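PDB 5HMN: AAC3-I from Uncultured bacterium, which probably acetylates aminoglycoside antibiotics with acetyl-coenzyme A as donor, as a resistance enzyme of the GNAT acetyltransferase fold. Local coordinates for residues Ile100-Ile105 against Tyr137-Val142; Ser82-Tyr87 against Glu106-Leu111. One frame throughout, in Å; residues are numbered along the deposited sequence.

Interaction 1 of 2, residues Ile100-Ile105 against Tyr137-Val142. With COA (coenzyme A), chain J.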
loop_
_atom_site.group_PDB
_atom_site.type_symbol
_atom_site.label_atom_id
_atom_site.label_comp_id
_atom_site.label_asym_id
_atom_site.label_seq_id
_atom_site.Cartn_x
_atom_site.Cartn_y
_atom_site.Cartn_z
ATOM N N ILE C 100 7.146 23.091 0.735
ATOM C CA ILE C 100 6.701 22.399 -0.476
ATOM C C ILE C 100 6.114 21.019 -0.160
ATOM O O ILE C 100 5.037 20.671 -0.641
ATOM C CB ILE C 100 7.853 22.247 -1.487
ATOM C CG1 ILE C 100 8.290 23.623 -2.002
ATOM C CG2 ILE C 100 7.435 21.351 -2.648
ATOM C CD1 ILE C 100 9.449 23.577 -2.984
ATOM N N ALA C 101 6.821 20.233 0.647
ATOM C CA ALA C 101 6.310 18.921 1.052
ATOM C C ALA C 101 4.988 19.039 1.804
ATOM O O ALA C 101 4.083 18.227 1.624
ATOM C CB ALA C 101 7.334 18.189 1.907
ATOM N N THR C 102 4.883 20.051 2.657
ATOM C CA THR C 102 3.648 20.296 3.390
ATOM C C THR C 102 2.510 20.628 2.428
ATOM O O THR C 102 1.383 20.151 2.594
ATOM C CB THR C 102 3.818 21.446 4.407
ATOM O OG1 THR C 102 4.883 21.130 5.313
ATOM C CG2 THR C 102 2.537 21.663 5.194
ATOM N N ALA C 103 2.817 21.430 1.415
ATOM C CA ALA C 103 1.833 21.824 0.410
ATOM C C ALA C 103 1.357 20.624 -0.397
ATOM O O ALA C 103 0.182 20.528 -0.753
ATOM C CB ALA C 103 2.413 22.890 -0.513
ATOM N N LEU C 104 2.271 19.705 -0.686
ATOM C CA LEU C 104 1.919 18.486 -1.404
ATOM C C LEU C 104 0.941 17.626 -0.596
ATOM O O LEU C 104 -0.028 17.095 -1.132
ATOM C CB LEU C 104 3.178 17.679 -1.729
ATOM C CG LEU C 104 4.053 18.239 -2.851
ATOM C CD1 LEU C 104 5.411 17.560 -2.854
ATOM C CD2 LEU C 104 3.359 18.045 -4.189
ATOM N N ILE C 105 1.204 17.497 0.695
ATOM C CA ILE C 105 0.363 16.677 1.562
ATOM C C ILE C 105 -0.982 17.354 1.792
ATOM O O ILE C 105 -2.019 16.696 1.853
ATOM C CB ILE C 105 1.067 16.390 2.900
ATOM C CG1 ILE C 105 2.343 15.582 2.643
ATOM C CG2 ILE C 105 0.150 15.625 3.853
ATOM C CD1 ILE C 105 3.158 15.289 3.873
ATOM N N TYR C 137 6.547 14.163 9.244
ATOM C CA TYR C 137 5.412 13.283 9.468
ATOM C C TYR C 137 4.890 13.367 10.905
ATOM O O TYR C 137 3.699 13.172 11.146
ATOM C CB TYR C 137 5.791 11.843 9.122
ATOM C CG TYR C 137 6.052 11.636 7.648
ATOM C CD1 TYR C 137 5.382 12.390 6.693
ATOM C CD2 TYR C 137 6.971 10.694 7.211
ATOM C CE1 TYR C 137 5.617 12.207 5.342
ATOM C CE2 TYR C 137 7.212 10.503 5.863
ATOM C CZ TYR C 137 6.534 11.262 4.934
ATOM O OH TYR C 137 6.773 11.073 3.591
ATOM N N SER C 138 5.778 13.661 11.851
ATOM C CA SER C 138 5.388 13.721 13.263
ATOM C C SER C 138 4.472 14.911 13.548
ATOM O O SER C 138 3.640 14.863 14.459
ATOM C CB SER C 138 6.623 13.791 14.163
ATOM O OG SER C 138 7.440 12.647 13.994
ATOM N N LYS C 139 4.627 15.972 12.764
ATOM C CA LYS C 139 3.813 17.170 12.917
ATOM C C LYS C 139 2.408 16.979 12.339
ATOM O O LYS C 139 1.452 17.606 12.796
ATOM C CB LYS C 139 4.492 18.369 12.242
ATOM C CG LYS C 139 4.414 18.332 10.723
ATOM C CD LYS C 139 5.303 19.350 10.032
ATOM C CE LYS C 139 4.674 19.781 8.710
ATOM N NZ LYS C 139 4.754 21.252 8.489
ATOM N N LEU C 140 2.282 16.108 11.340
ATOM C CA LEU C 140 1.019 15.958 10.620
ATOM C C LEU C 140 0.191 14.780 11.106
ATOM O O LEU C 140 -1.037 14.812 11.042
ATOM C CB LEU C 140 1.279 15.811 9.124
ATOM C CG LEU C 140 1.751 17.064 8.392
ATOM C CD1 LEU C 140 2.059 16.726 6.950
ATOM C CD2 LEU C 140 0.698 18.159 8.473
ATOM N N GLY C 141 0.858 13.741 11.595
ATOM C CA GLY C 141 0.153 12.540 11.993
ATOM C C GLY C 141 0.597 11.961 13.318
ATOM O O GLY C 141 1.307 12.605 14.085
ATOM N N VAL C 142 0.166 10.733 13.582
ATOM C CA VAL C 142 0.514 10.034 14.809
ATOM C C VAL C 142 1.513 8.919 14.512
ATOM O O VAL C 142 1.272 8.077 13.647
ATOM C CB VAL C 142 -0.726 9.439 15.484
ATOM C CG1 VAL C 142 -0.348 8.793 16.812
ATOM C CG2 VAL C 142 -1.779 10.515 15.682
HETATM N N1A COA J . 14.972 19.030 9.854
HETATM C C2A COA J . 14.052 19.268 10.827
HETATM N N3A COA J . 12.755 19.481 10.572
HETATM C C4A COA J . 12.357 19.445 9.293
HETATM C C5A COA J . 13.242 19.226 8.312
HETATM C C6A COA J . 14.562 19.023 8.594
HETATM N N6A COA J . 15.705 18.757 7.800
HETATM N N7A COA J . 12.587 19.257 7.166
HETATM C C8A COA J . 11.298 19.522 7.424
HETATM N N9A COA J . 11.168 19.632 8.744
HETATM C C1B COA J . 10.019 19.886 9.448
HETATM C C2B COA J . 9.950 21.115 9.896
HETATM O O2B COA J . 9.080 21.132 11.049
HETATM C C3B COA J . 9.230 21.883 8.805
HETATM O O3B COA J . 8.619 22.965 9.222
HETATM P P3B COA J . 9.379 24.310 9.502
HETATM O O7A COA J . 8.346 25.331 9.685
HETATM O O8A COA J . 10.138 24.176 10.735
HETATM O O9A COA J . 10.335 24.711 8.435
HETATM C C4B COA J . 8.201 20.776 8.345
HETATM O O4B COA J . 8.754 19.628 8.488
HETATM C C5B COA J . 7.832 20.974 6.860
HETATM O O5B COA J . 8.947 21.155 6.033
HETATM P P1A COA J . 8.757 21.210 4.498
HETATM O O1A COA J . 9.464 22.358 4.024
HETATM O O2A COA J . 7.372 21.314 4.188
HETATM O O3A COA J . 9.489 20.001 3.936
HETATM P P2A COA J . 10.290 19.937 2.625
HETATM O O4A COA J . 9.600 20.615 1.605
HETATM O O5A COA J . 11.576 20.472 2.845
HETATM O O6A COA J . 10.600 18.458 2.298
HETATM C CBP COA J . 11.255 16.211 2.566
HETATM C CCP COA J . 10.768 17.499 3.253
HETATM C CDP COA J . 10.261 15.768 1.511
HETATM C CEP COA J . 11.363 15.075 3.600
HETATM C CAP COA J . 12.601 16.501 1.964
HETATM O OAP COA J . 13.487 16.630 2.989
HETATM C C9P COA J . 13.094 15.400 1.075
HETATM O O9P COA J . 12.773 15.335 -0.046
HETATM N N8P COA J . 13.997 14.430 1.554
HETATM C C7P COA J . 14.519 13.404 0.751
HETATM C C6P COA J . 13.600 12.196 0.491
HETATM C C5P COA J . 12.740 11.683 1.669
HETATM O O5P COA J . 13.193 11.532 2.780
HETATM N N4P COA J . 11.374 11.370 1.367
HETATM C C3P COA J . 10.418 10.886 2.306
HETATM C C2P COA J . 9.646 9.656 1.762
HETATM S S1P COA J . 8.293 9.266 2.862
#

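Interaction 2 of 2, residues Ser82-Tyr87 against Glu106-Leu111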
loop_
_atom_site.group_PDB
_atom_site.type_symbol
_atom_site.label_atom_id
_atom_site.label_comp_id
_atom_site.label_asym_id
_atom_site.label_seq_id
_atom_site.Cartn_x
_atom_site.Cartn_y
_atom_site.Cartn_z
ATOM N N SER C 82 -11.946 4.161 2.510
ATOM C CA SER C 82 -10.682 4.062 1.798
ATOM C C SER C 82 -9.583 4.834 2.515
ATOM O O SER C 82 -9.848 5.794 3.239
ATOM C CB SER C 82 -10.836 4.567 0.359
ATOM O OG SER C 82 -11.126 5.954 0.323
ATOM N N GLU C 83 -8.347 4.392 2.320
ATOM C CA GLU C 83 -7.183 5.094 2.835
ATOM C C GLU C 83 -6.193 5.357 1.712
ATOM O O GLU C 83 -6.113 4.583 0.755
ATOM C CB GLU C 83 -6.493 4.289 3.935
ATOM C CG GLU C 83 -7.403 3.372 4.714
ATOM C CD GLU C 83 -6.621 2.406 5.581
ATOM O OE1 GLU C 83 -5.415 2.215 5.322
ATOM O OE2 GLU C 83 -7.215 1.837 6.521
ATOM N N ILE C 84 -5.436 6.438 1.841
ATOM C CA ILE C 84 -4.440 6.786 0.834
ATOM C C ILE C 84 -3.043 6.491 1.369
ATOM O O ILE C 84 -2.646 6.982 2.427
ATOM C CB ILE C 84 -4.546 8.261 0.411
ATOM C CG1 ILE C 84 -5.933 8.551 -0.163
ATOM C CG2 ILE C 84 -3.469 8.608 -0.610
ATOM C CD1 ILE C 84 -6.119 9.988 -0.586
ATOM N N TYR C 85 -2.315 5.657 0.641
ATOM C CA TYR C 85 -0.954 5.306 1.013
ATOM C C TYR C 85 0.059 6.133 0.224
ATOM O O TYR C 85 0.188 5.978 -0.987
ATOM C CB TYR C 85 -0.723 3.809 0.789
ATOM C CG TYR C 85 0.687 3.337 1.055
ATOM C CD1 TYR C 85 1.366 3.718 2.204
ATOM C CD2 TYR C 85 1.328 2.486 0.170
ATOM C CE1 TYR C 85 2.652 3.277 2.453
ATOM C CE2 TYR C 85 2.612 2.040 0.410
ATOM C CZ TYR C 85 3.271 2.439 1.554
ATOM O OH TYR C 85 4.553 1.995 1.802
ATOM N N ILE C 86 0.768 7.016 0.915
ATOM C CA ILE C 86 1.884 7.726 0.304
ATOM C C ILE C 86 3.052 6.767 0.100
ATOM O O ILE C 86 3.634 6.264 1.066
ATOM C CB ILE C 86 2.342 8.917 1.163
ATOM C CG1 ILE C 86 1.199 9.921 1.330
ATOM C CG2 ILE C 86 3.550 9.586 0.534
ATOM C CD1 ILE C 86 1.578 11.167 2.124
ATOM N N TYR C 87 3.387 6.498 -1.156
ATOM C CA TYR C 87 4.506 5.618 -1.438
ATOM C C TYR C 87 5.820 6.389 -1.442
ATOM O O TYR C 87 6.725 6.060 -0.685
ATOM C CB TYR C 87 4.325 4.891 -2.771
ATOM C CG TYR C 87 5.289 3.732 -2.926
ATOM C CD1 TYR C 87 4.927 2.445 -2.544
ATOM C CD2 TYR C 87 6.574 3.932 -3.420
ATOM C CE1 TYR C 87 5.817 1.387 -2.670
ATOM C CE2 TYR C 87 7.464 2.886 -3.550
ATOM C CZ TYR C 87 7.086 1.616 -3.175
ATOM O OH TYR C 87 7.982 0.576 -3.303
ATOM N N GLU C 106 -0.964 18.681 1.895
ATOM C CA GLU C 106 -2.196 19.445 2.046
ATOM C C GLU C 106 -3.098 19.239 0.831
ATOM O O GLU C 106 -4.319 19.143 0.958
ATOM C CB GLU C 106 -1.890 20.933 2.239
ATOM C CG GLU C 106 -3.126 21.809 2.355
ATOM C CD GLU C 106 -2.823 23.176 2.939
ATOM O OE1 GLU C 106 -1.790 23.773 2.562
ATOM O OE2 GLU C 106 -3.616 23.651 3.780
ATOM N N LYS C 107 -2.480 19.160 -0.343
ATOM C CA LYS C 107 -3.196 18.893 -1.584
ATOM C C LYS C 107 -3.770 17.483 -1.587
ATOM O O LYS C 107 -4.883 17.256 -2.061
ATOM C CB LYS C 107 -2.271 19.085 -2.782
ATOM C CG LYS C 107 -2.860 18.653 -4.110
ATOM C CD LYS C 107 -3.935 19.609 -4.577
ATOM C CE LYS C 107 -4.409 19.243 -5.972
ATOM N NZ LYS C 107 -5.465 20.175 -6.456
ATOM N N LEU C 108 -3.005 16.535 -1.055
ATOM C CA LEU C 108 -3.448 15.146 -1.009
ATOM C C LEU C 108 -4.638 14.992 -0.062
ATOM O O LEU C 108 -5.515 14.160 -0.287
ATOM C CB LEU C 108 -2.300 14.232 -0.578
ATOM C CG LEU C 108 -2.554 12.729 -0.710
ATOM C CD1 LEU C 108 -2.837 12.368 -2.161
ATOM C CD2 LEU C 108 -1.375 11.934 -0.178
ATOM N N LYS C 109 -4.662 15.806 0.990
ATOM C CA LYS C 109 -5.773 15.812 1.940
ATOM C C LYS C 109 -7.081 16.233 1.279
ATOM O O LYS C 109 -8.097 15.552 1.407
ATOM C CB LYS C 109 -5.475 16.745 3.115
ATOM C CG LYS C 109 -4.420 16.235 4.081
ATOM C CD LYS C 109 -4.260 17.192 5.252
ATOM C CE LYS C 109 -3.256 16.671 6.265
ATOM N NZ LYS C 109 -3.135 17.570 7.445
ATOM N N GLU C 110 -7.060 17.365 0.578
ATOM C CA GLU C 110 -8.272 17.860 -0.071
ATOM C C GLU C 110 -8.678 16.952 -1.231
ATOM O O GLU C 110 -9.849 16.888 -1.598
ATOM C CB GLU C 110 -8.086 19.303 -0.550
ATOM C CG GLU C 110 -7.008 19.492 -1.591
ATOM C CD GLU C 110 -6.843 20.945 -2.002
ATOM O OE1 GLU C 110 -6.560 21.788 -1.124
ATOM O OE2 GLU C 110 -7.000 21.243 -3.205
ATOM N N LEU C 111 -7.710 16.236 -1.794
ATOM C CA LEU C 111 -8.013 15.226 -2.802
ATOM C C LEU C 111 -8.637 13.998 -2.148
ATOM O O LEU C 111 -9.527 13.362 -2.714
ATOM C CB LEU C 111 -6.756 14.830 -3.573
ATOM C CG LEU C 111 -6.305 15.759 -4.699
ATOM C CD1 LEU C 111 -5.036 15.223 -5.337
ATOM C CD2 LEU C 111 -7.402 15.911 -5.737
#

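Interaction 1 of 2, residues Ile100-Ile105 against Tyr137-Val142
Thr102 OG1 lies between two partners: it gives a hydrogen bond of 2.7 Å to coenzyme A O2A and receives one of 3.2 Å from Lys139 NZ. With its hydroxyl beside the backbone N (chi1 -58°), Thr102 grips the same phosphate oxygen twice, since Thr102 N also donates to O2A (3.2 Å, 147° at the hydrogen). Ala101 N holds the neighbouring phosphate through O4A along a straighter bond (3.0 Å, 164°). The ammonium crosses in from the other helix near the pyrophosphate, where it probably offsets some negative charge; a bend at its last torsion brings the lysine's end to the hydroxyl, while its CD and CE lie against the ribose of the cofactor. Deeper in, Ile105 and Leu140 point at each other and meet methyl to methyl, CD1 to CD1, at 3.6 Å. Ile105 CD1 also reaches the edge of the Tyr137 ring, 4.2 Å from CE1. The start of helix 100-115 forms part of the pyrophosphate-binding site of the GNAT fold, together with Arg97 and Gly99 just before it, with Leu104 packed on strands 54-61 and 82-91, whereas the end of helix 131-140 is covered by Phe149 and Ile151 of the second subunit.

Interaction 2 of 2, residues Ser82-Tyr87 against Glu106-Leu111
Ile84 meets Leu108 through its branch methyl CG2, which stands 4.0 Å from Leu108 CD2 and 4.1 Å from Leu108 CD1. The two side chains run antiparallel, side by side, so the isoleucine lies alongside the fork of the leucine. Tyr85, next in the strand, starts out from the far face of the sheet, where its ring stacks with Phe121. This strand opens a beta-alpha-beta unit, in which helix 100-115 joins it to the adjacent parallel strand 119-124; in GNAT enzymes this unit holds the cofactor-binding core, and the present contact seats its helix on its first strand. Ile86 returns to the helix side. The side chain does not set out straight at the helix, but its CG1 branch closes on Leu108 CD2, with CG1 at 3.6 Å and CD1 at 3.8 Å, the two side chains crossing at a slant. Leu108 can serve both isoleucines because CG is anti to the backbone N (chi1 -170°), which carries the fork down to the strand; CD2 then touches Ile84 as well as Ile86. The same leucine also packs on Leu69 of the adjacent strand 64-75 and Ile55 of strand 54-61 beyond it, so it is buried among apolar side chains. At Tyr87 the backbone leaves the extended conformation (psi -58°), and the ring heads for the dimer interface, where its hydroxyl is hydrogen-bonded to Glu83 OE1 of the second subunit.

Overall arrangement
Both contacts are built on helix 100-115: interaction 1 uses its first turns beside coenzyme A, and interaction 2 uses the following turns over strand 82-91. Their centres are 11 Å apart, and they touch where Leu140 CD2 packs 4.0 Å from Lys109 NZ. The segments alternate along the chain, binding strand 82-91, helix 100-115 and helix 131-140 around the cofactor. Interaction 1 holds the pyrophosphate directly, whereas interaction 2 approaches the cofactor through Ile86, whose side chain comes within about 5 Å of it, nearest atoms. Further along the same strand, Leu89 O and Val91 N bond to coenzyme A. Both contacts also adjoin the second subunit.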